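PDB 2DG8: putative tetR-family transcriptional regulatory protein from Streptomyces coelicolor, which is probably a dimeric transcriptional regulator of the TetR family that binds DNA through an N-terminal helix-turn-helix domain. Local coordinates for residues Q9-I14 with T47-G52; R13-T18 with E54-E59; E109-A114 with E122-W127. One frame throughout, in Å; residues are numbered along the deposited sequence.

Contact 1. Residues Q9-I14 with T47-G52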
# COMPACT_ATOMS: atom_id res chain seq x y z
N GLN A 9 -6.01 -6.09 -31.96
CA GLN A 9 -5.42 -6.18 -30.63
C GLN A 9 -4.24 -5.23 -30.43
O GLN A 9 -3.44 -5.41 -29.51
CB GLN A 9 -4.96 -7.62 -30.37
CG GLN A 9 -6.06 -8.59 -29.95
CD GLN A 9 -7.27 -8.57 -30.86
OE1 GLN A 9 -8.09 -7.65 -30.81
NE2 GLN A 9 -7.40 -9.58 -31.72
N ARG A 10 -4.12 -4.21 -31.27
CA ARG A 10 -3.01 -3.27 -31.13
C ARG A 10 -3.22 -2.36 -29.93
O ARG A 10 -2.28 -2.00 -29.23
CB ARG A 10 -2.84 -2.44 -32.40
CG ARG A 10 -1.72 -1.41 -32.31
CD ARG A 10 -1.49 -0.70 -33.64
NE ARG A 10 -0.69 -1.48 -34.59
CZ ARG A 10 -0.37 -1.05 -35.81
NH1 ARG A 10 0.36 -1.82 -36.61
NH2 ARG A 10 -0.77 0.14 -36.22
N ARG A 11 -4.48 -1.99 -29.69
CA ARG A 11 -4.80 -1.12 -28.57
C ARG A 11 -4.51 -1.88 -27.27
O ARG A 11 -3.89 -1.33 -26.36
CB ARG A 11 -6.27 -0.70 -28.64
CG ARG A 11 -6.59 0.57 -27.86
CD ARG A 11 -7.93 1.15 -28.28
NE ARG A 11 -8.20 2.45 -27.67
CZ ARG A 11 -8.54 2.61 -26.39
NH1 ARG A 11 -8.76 3.83 -25.91
NH2 ARG A 11 -8.68 1.55 -25.60
N GLU A 12 -4.94 -3.13 -27.20
CA GLU A 12 -4.72 -3.97 -26.03
C GLU A 12 -3.23 -4.12 -25.77
O GLU A 12 -2.77 -4.12 -24.62
CB GLU A 12 -5.32 -5.37 -26.23
CG GLU A 12 -6.83 -5.41 -26.53
CD GLU A 12 -7.37 -6.84 -26.59
OE1 GLU A 12 -8.59 -7.00 -26.80
OE2 GLU A 12 -6.58 -7.80 -26.44
N ARG A 13 -2.46 -4.26 -26.84
CA ARG A 13 -1.02 -4.43 -26.71
C ARG A 13 -0.39 -3.17 -26.14
O ARG A 13 0.59 -3.23 -25.40
CB ARG A 13 -0.39 -4.75 -28.07
CG ARG A 13 0.69 -5.81 -28.00
CD ARG A 13 1.24 -6.12 -29.38
NE ARG A 13 0.17 -6.44 -30.32
CZ ARG A 13 0.01 -5.85 -31.50
NH1 ARG A 13 -0.99 -6.20 -32.30
NH2 ARG A 13 0.86 -4.90 -31.88
N ILE A 14 -0.96 -2.02 -26.49
CA ILE A 14 -0.43 -0.77 -25.99
C ILE A 14 -0.63 -0.71 -24.48
O ILE A 14 0.27 -0.32 -23.75
CB ILE A 14 -1.11 0.44 -26.68
CG1 ILE A 14 -0.64 0.51 -28.14
CG2 ILE A 14 -0.77 1.73 -25.93
CD1 ILE A 14 -1.38 1.52 -29.00
N THR A 47 -1.36 8.13 -30.08
CA THR A 47 -2.38 9.18 -30.15
C THR A 47 -3.57 8.82 -31.05
O THR A 47 -4.58 9.52 -31.07
CB THR A 47 -1.75 10.50 -30.62
OG1 THR A 47 -1.03 10.28 -31.84
CG2 THR A 47 -0.80 11.02 -29.56
N TYR A 48 -3.45 7.74 -31.80
CA TYR A 48 -4.55 7.32 -32.64
C TYR A 48 -5.62 6.70 -31.74
O TYR A 48 -6.83 6.93 -31.90
CB TYR A 48 -4.09 6.28 -33.66
CG TYR A 48 -5.21 5.76 -34.54
CD1 TYR A 48 -5.44 6.30 -35.81
CD2 TYR A 48 -6.09 4.78 -34.08
CE1 TYR A 48 -6.51 5.88 -36.59
CE2 TYR A 48 -7.17 4.35 -34.85
CZ TYR A 48 -7.37 4.91 -36.10
OH TYR A 48 -8.44 4.50 -36.85
N HIS A 49 -5.15 5.91 -30.77
CA HIS A 49 -6.02 5.19 -29.84
C HIS A 49 -6.32 5.87 -28.52
O HIS A 49 -7.32 5.56 -27.88
CB HIS A 49 -5.41 3.82 -29.54
CG HIS A 49 -5.36 2.90 -30.72
ND1 HIS A 49 -6.47 2.24 -31.19
CD2 HIS A 49 -4.33 2.57 -31.54
CE1 HIS A 49 -6.13 1.52 -32.25
NE2 HIS A 49 -4.84 1.71 -32.48
N PHE A 50 -5.46 6.78 -28.09
CA PHE A 50 -5.65 7.43 -26.81
C PHE A 50 -5.62 8.95 -26.87
O PHE A 50 -4.74 9.54 -27.52
CB PHE A 50 -4.59 6.93 -25.82
CG PHE A 50 -4.66 5.45 -25.58
CD1 PHE A 50 -5.51 4.93 -24.61
CD2 PHE A 50 -3.90 4.57 -26.35
CE1 PHE A 50 -5.61 3.56 -24.41
CE2 PHE A 50 -4.00 3.19 -26.15
CZ PHE A 50 -4.86 2.68 -25.18
N THR A 51 -6.57 9.58 -26.19
CA THR A 51 -6.67 11.04 -26.18
C THR A 51 -5.50 11.69 -25.45
O THR A 51 -5.19 12.86 -25.68
CB THR A 51 -7.98 11.50 -25.52
OG1 THR A 51 -8.00 11.11 -24.13
CG2 THR A 51 -9.18 10.87 -26.23
N GLY A 52 -4.86 10.94 -24.56
CA GLY A 52 -3.75 11.48 -23.80
C GLY A 52 -3.26 10.46 -22.79
O GLY A 52 -3.82 9.37 -22.70
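R11 lays its guanidinium flat on the ring of F50, the two planes 28° apart and the group set off-centre toward the rim, with CZ 4.2 Å from the ring centroid in a cation-pi contact. The side chain leaves with CG anti to the backbone N (chi1 -158°) and runs extended to NE, and on the way its CB lies over a face of the H49 imidazole while R11 CD comes within 3.4 Å of H49 ND1. At the guanidinium edge NH1 donates to the carbonyl oxygen of H49 over 3.0 Å, and NE adds a weak bond to the same oxygen. That carbonyl sits where helix 44-49 ends, so the arginine takes up an acceptor at the helix terminus; its NH2 meets E59 in a salt bridge. Replacing R11 by alanine is likely to cost E59 this salt bridge and F50 the flat group on its face. Deeper in, I14 CG2 packs 3.6 Å from F50 CE2, and I14 CD1 approaches H49 obliquely. The contact thus joins the start of helix 10-25 to the end of helix 44-49, probably the TetR-family recognition helix, while Q55 and L56 of helix 53-77 also touch F50.

Contact 2. Residues R13-T18 with E54-E59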
# COMPACT_ATOMS: atom_id res chain seq x y z
N ARG A 13 -2.46 -4.26 -26.84
CA ARG A 13 -1.02 -4.43 -26.71
C ARG A 13 -0.39 -3.17 -26.14
O ARG A 13 0.59 -3.23 -25.40
CB ARG A 13 -0.39 -4.75 -28.07
CG ARG A 13 0.69 -5.81 -28.00
CD ARG A 13 1.24 -6.12 -29.38
NE ARG A 13 0.17 -6.44 -30.32
CZ ARG A 13 0.01 -5.85 -31.50
NH1 ARG A 13 -0.99 -6.20 -32.30
NH2 ARG A 13 0.86 -4.90 -31.88
N ILE A 14 -0.96 -2.02 -26.49
CA ILE A 14 -0.43 -0.77 -25.99
C ILE A 14 -0.63 -0.71 -24.48
O ILE A 14 0.27 -0.32 -23.75
CB ILE A 14 -1.11 0.44 -26.68
CG1 ILE A 14 -0.64 0.51 -28.14
CG2 ILE A 14 -0.77 1.73 -25.93
CD1 ILE A 14 -1.38 1.52 -29.00
N LEU A 15 -1.82 -1.12 -24.03
CA LEU A 15 -2.13 -1.12 -22.60
C LEU A 15 -1.19 -2.03 -21.82
O LEU A 15 -0.68 -1.66 -20.77
CB LEU A 15 -3.58 -1.55 -22.38
CG LEU A 15 -4.63 -0.52 -22.84
CD1 LEU A 15 -6.01 -1.10 -22.65
CD2 LEU A 15 -4.47 0.77 -22.04
N ALA A 16 -0.95 -3.22 -22.36
CA ALA A 16 -0.07 -4.19 -21.72
C ALA A 16 1.36 -3.65 -21.61
O ALA A 16 1.99 -3.77 -20.56
CB ALA A 16 -0.07 -5.50 -22.51
N ALA A 17 1.85 -3.04 -22.68
CA ALA A 17 3.20 -2.49 -22.71
C ALA A 17 3.33 -1.36 -21.69
O ALA A 17 4.40 -1.16 -21.09
CB ALA A 17 3.53 -1.98 -24.11
N THR A 18 2.24 -0.63 -21.50
CA THR A 18 2.21 0.47 -20.54
C THR A 18 2.38 -0.10 -19.12
O THR A 18 3.12 0.44 -18.30
CB THR A 18 0.88 1.24 -20.62
OG1 THR A 18 0.65 1.67 -21.96
CG2 THR A 18 0.92 2.47 -19.70
N GLU A 54 -3.51 10.43 -19.56
CA GLU A 54 -4.46 10.14 -18.49
C GLU A 54 -5.40 9.01 -18.87
O GLU A 54 -5.57 8.07 -18.10
CB GLU A 54 -5.29 11.38 -18.13
CG GLU A 54 -6.13 11.15 -16.88
CD GLU A 54 -7.03 12.31 -16.53
OE1 GLU A 54 -7.25 12.54 -15.31
OE2 GLU A 54 -7.52 12.99 -17.45
N GLN A 55 -6.01 9.09 -20.05
CA GLN A 55 -6.90 8.02 -20.47
C GLN A 55 -6.11 6.71 -20.57
O GLN A 55 -6.59 5.65 -20.18
CB GLN A 55 -7.53 8.32 -21.83
CG GLN A 55 -8.37 7.18 -22.34
CD GLN A 55 -8.88 7.42 -23.74
OE1 GLN A 55 -8.11 7.44 -24.71
NE2 GLN A 55 -10.19 7.62 -23.87
N LEU A 56 -4.90 6.80 -21.11
CA LEU A 56 -4.02 5.65 -21.27
C LEU A 56 -3.78 5.03 -19.88
O LEU A 56 -3.99 3.83 -19.68
CB LEU A 56 -2.69 6.11 -21.90
CG LEU A 56 -1.62 5.16 -22.47
CD1 LEU A 56 -0.55 4.95 -21.44
CD2 LEU A 56 -2.24 3.83 -22.94
N LEU A 57 -3.37 5.86 -18.92
CA LEU A 57 -3.12 5.37 -17.57
C LEU A 57 -4.38 4.81 -16.91
O LEU A 57 -4.34 3.79 -16.22
CB LEU A 57 -2.53 6.47 -16.69
CG LEU A 57 -1.08 6.87 -17.00
CD1 LEU A 57 -0.62 7.90 -15.99
CD2 LEU A 57 -0.18 5.64 -16.96
N ARG A 58 -5.51 5.48 -17.13
CA ARG A 58 -6.76 5.02 -16.54
C ARG A 58 -7.14 3.67 -17.12
O ARG A 58 -7.55 2.77 -16.38
CB ARG A 58 -7.88 6.04 -16.78
CG ARG A 58 -7.64 7.39 -16.08
CD ARG A 58 -8.72 8.41 -16.42
NE ARG A 58 -9.97 8.16 -15.72
CZ ARG A 58 -10.17 8.39 -14.43
NH1 ARG A 58 -9.19 8.88 -13.67
NH2 ARG A 58 -11.35 8.12 -13.87
N GLU A 59 -6.99 3.51 -18.43
CA GLU A 59 -7.33 2.24 -19.06
C GLU A 59 -6.33 1.14 -18.72
O GLU A 59 -6.71 -0.02 -18.62
CB GLU A 59 -7.44 2.40 -20.59
CG GLU A 59 -8.52 3.37 -21.03
CD GLU A 59 -8.99 3.13 -22.46
OE1 GLU A 59 -9.42 4.10 -23.12
OE2 GLU A 59 -8.96 1.97 -22.92
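With OG1 beside the backbone N and CG2 anti to it (chi1 -54°), T18 turns its hydroxyl back to its own helix and its methyl out to L56, whose CG in turn stands anti to its backbone N (chi1 -167°) and carries both methyls toward helix 10-25. The two side chains meet tip to tip: T18 CG2 and L56 CD1 are 3.4 Å apart, tighter than usual for two carbons. T18 OG1 donates to the carbonyl oxygen of I14 at 2.7 Å from above the carbonyl plane, while the backbone N of T18 reaches that oxygen from the opposite face. Both donors thus grip one acceptor, and the hydroxyl is satisfied although it lies among hydrocarbon. L56 CD2 packs 3.9 Å from I14 CG2 and equally far from L15 CD2. The latter methyl also rests on the aliphatic base of E59, 3.7 Å from its CB, with the carboxylate going on to a salt bridge with R11. The axes of 13-18 and 54-59 cross at -82°, 9.8 Å apart at their closest, and I35 of helix 32-39 touches both T18 and L56. No hydrogen bond spans 13-18 and 54-59, so dispersion and shape hold the first helix of the DNA-binding domain against the long connecting helix here, and the R11–E59 salt bridge, a turn earlier, adds a charged link between the same two.

Contact 3. Residues E109-A114 with E122-W127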
# COMPACT_ATOMS: atom_id res chain seq x y z
N GLU A 109 2.16 1.05 -7.31
CA GLU A 109 2.27 2.22 -8.18
C GLU A 109 0.91 2.89 -8.20
O GLU A 109 0.81 4.11 -8.03
CB GLU A 109 2.67 1.82 -9.61
CG GLU A 109 4.14 1.50 -9.79
CD GLU A 109 5.04 2.74 -9.77
OE1 GLU A 109 4.50 3.87 -9.80
OE2 GLU A 109 6.28 2.60 -9.75
N LEU A 110 -0.14 2.10 -8.40
CA LEU A 110 -1.49 2.65 -8.46
C LEU A 110 -1.85 3.41 -7.19
O LEU A 110 -2.38 4.51 -7.25
CB LEU A 110 -2.52 1.55 -8.70
CG LEU A 110 -3.97 2.04 -8.62
CD1 LEU A 110 -4.17 3.21 -9.55
CD2 LEU A 110 -4.92 0.91 -8.96
N TYR A 111 -1.56 2.81 -6.04
CA TYR A 111 -1.87 3.45 -4.76
C TYR A 111 -1.16 4.80 -4.60
O TYR A 111 -1.74 5.74 -4.04
CB TYR A 111 -1.48 2.52 -3.60
CG TYR A 111 -2.38 1.32 -3.46
CD1 TYR A 111 -2.06 0.29 -2.58
CD2 TYR A 111 -3.55 1.21 -4.20
CE1 TYR A 111 -2.90 -0.82 -2.44
CE2 TYR A 111 -4.38 0.12 -4.08
CZ TYR A 111 -4.06 -0.89 -3.20
OH TYR A 111 -4.89 -1.97 -3.09
N THR A 112 0.08 4.90 -5.07
CA THR A 112 0.82 6.16 -4.96
C THR A 112 0.17 7.18 -5.88
O THR A 112 0.01 8.34 -5.51
CB THR A 112 2.32 5.99 -5.35
OG1 THR A 112 2.92 5.02 -4.49
CG2 THR A 112 3.09 7.30 -5.19
N LEU A 113 -0.22 6.74 -7.07
CA LEU A 113 -0.87 7.62 -8.03
C LEU A 113 -2.18 8.16 -7.45
O LEU A 113 -2.45 9.36 -7.49
CB LEU A 113 -1.13 6.87 -9.34
CG LEU A 113 -1.72 7.65 -10.53
CD1 LEU A 113 -0.87 8.87 -10.89
CD2 LEU A 113 -1.80 6.71 -11.73
N ALA A 114 -2.99 7.26 -6.89
CA ALA A 114 -4.27 7.65 -6.31
C ALA A 114 -4.07 8.57 -5.10
O ALA A 114 -4.89 9.45 -4.84
CB ALA A 114 -5.07 6.41 -5.90
N GLU A 122 -10.91 7.12 -8.20
CA GLU A 122 -12.11 6.57 -8.83
C GLU A 122 -11.76 5.13 -9.19
O GLU A 122 -12.60 4.24 -9.16
CB GLU A 122 -12.45 7.32 -10.12
CG GLU A 122 -13.15 8.65 -9.94
CD GLU A 122 -13.38 9.36 -11.26
OE1 GLU A 122 -13.86 8.71 -12.21
OE2 GLU A 122 -13.08 10.57 -11.33
N LEU A 123 -10.49 4.93 -9.55
CA LEU A 123 -10.00 3.61 -9.91
C LEU A 123 -9.94 2.71 -8.69
O LEU A 123 -10.47 1.61 -8.70
CB LEU A 123 -8.59 3.73 -10.52
CG LEU A 123 -8.44 3.42 -12.01
CD1 LEU A 123 -8.79 1.96 -12.26
CD2 LEU A 123 -9.33 4.34 -12.83
N THR A 124 -9.30 3.19 -7.62
CA THR A 124 -9.19 2.39 -6.41
C THR A 124 -10.57 2.15 -5.78
O THR A 124 -10.83 1.07 -5.25
CB THR A 124 -8.22 3.05 -5.39
OG1 THR A 124 -8.51 4.45 -5.27
CG2 THR A 124 -6.78 2.88 -5.84
N HIS A 125 -11.45 3.14 -5.87
CA HIS A 125 -12.80 3.00 -5.31
C HIS A 125 -13.56 1.90 -6.04
O HIS A 125 -14.24 1.08 -5.41
CB HIS A 125 -13.57 4.32 -5.44
CG HIS A 125 -14.85 4.35 -4.66
ND1 HIS A 125 -14.93 4.88 -3.39
CD2 HIS A 125 -16.09 3.90 -4.95
CE1 HIS A 125 -16.16 4.76 -2.94
NE2 HIS A 125 -16.89 4.16 -3.87
N GLU A 126 -13.46 1.89 -7.36
CA GLU A 126 -14.13 0.89 -8.19
C GLU A 126 -13.50 -0.49 -7.98
O GLU A 126 -14.17 -1.52 -8.07
CB GLU A 126 -14.05 1.29 -9.66
CG GLU A 126 -14.64 0.29 -10.64
CD GLU A 126 -16.13 0.06 -10.43
OE1 GLU A 126 -16.75 0.80 -9.64
OE2 GLU A 126 -16.67 -0.87 -11.08
N TRP A 127 -12.20 -0.50 -7.69
CA TRP A 127 -11.47 -1.74 -7.44
C TRP A 127 -12.00 -2.35 -6.12
O TRP A 127 -12.38 -3.51 -6.05
CB TRP A 127 -9.96 -1.46 -7.33
CG TRP A 127 -9.09 -2.68 -7.24
CD1 TRP A 127 -9.49 -3.98 -7.27
CD2 TRP A 127 -7.66 -2.71 -7.06
NE1 TRP A 127 -8.41 -4.82 -7.12
CE2 TRP A 127 -7.27 -4.07 -6.99
CE3 TRP A 127 -6.67 -1.72 -6.96
CZ2 TRP A 127 -5.94 -4.47 -6.81
CZ3 TRP A 127 -5.34 -2.11 -6.79
CH2 TRP A 127 -4.99 -3.48 -6.72
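The indole of W127 and the phenol of Y111 meet obliquely, planes 38° apart and six-membered rings 5.8 Å between centroids. The side chains cross at about a right angle, and the contact runs through the benzo edge of the indole: its closest atom, W127 CZ3, lies 3.6 Å from Y111 CE2 and nearly as close to Y111 OH. At the edge of the phenol ring, near its plane, sits the methyl of T124, with CG2 4.0 Å from Y111 CD2. Past the indole slides L110, antiparallel to it, placing CD2 3.7 Å from W127 CE3 in another oblique approach.

T124 is the wedge between these groups. Its OG1 lies between the backbone N and the carbonyl carbon (chi1 46°), which leaves CG2 pointing into helix 101-116, where L110 CG, Y111 CD2 and A114 CB surround it; the last is 3.9 Å away. A114 and T124 bring the two backbones nearest, their CA atoms 7.2 Å apart, consistent with the small side chain of A114. T124 OG1 donates to the carbonyl oxygen of L160 of the second subunit, and Y111 OH is hydrogen-bonded to E152 of helix 141-159, so both buried hydroxyls find partners beyond the two segments. W127 also packs on T65, I68 and V69 of helix 53-77.

The segment axes run at 126° to each other, 10.0 Å apart at closest approach, and only a short turn separates the two helices in the chain. These are two successive helices packed obliquely through apolar side chains, part of the all-helical C-terminal domain of TetR-family regulators, and contacts from the second subunit place them in the dimer interface.

Contacts 1 and 2 start from the same helix, 10-25, and lie side by side in the DNA-binding domain, their centres about 7 Å apart. Contact 1 is the more exposed and mixes charge, aromatic faces and a helix-end carbonyl; contact 2 is buried and almost wholly aliphatic. The R11–E59 salt bridge ties them together at their margin, and F50 packs on both L15 and L56. Contact 3 is buried in the C-terminal domain, apolar like contact 2 but with aromatic rings, and the second subunit reaches it alone. R58 and E122 form a salt bridge between contacts 2 and 3, whereas contacts 1 and 3 do not touch.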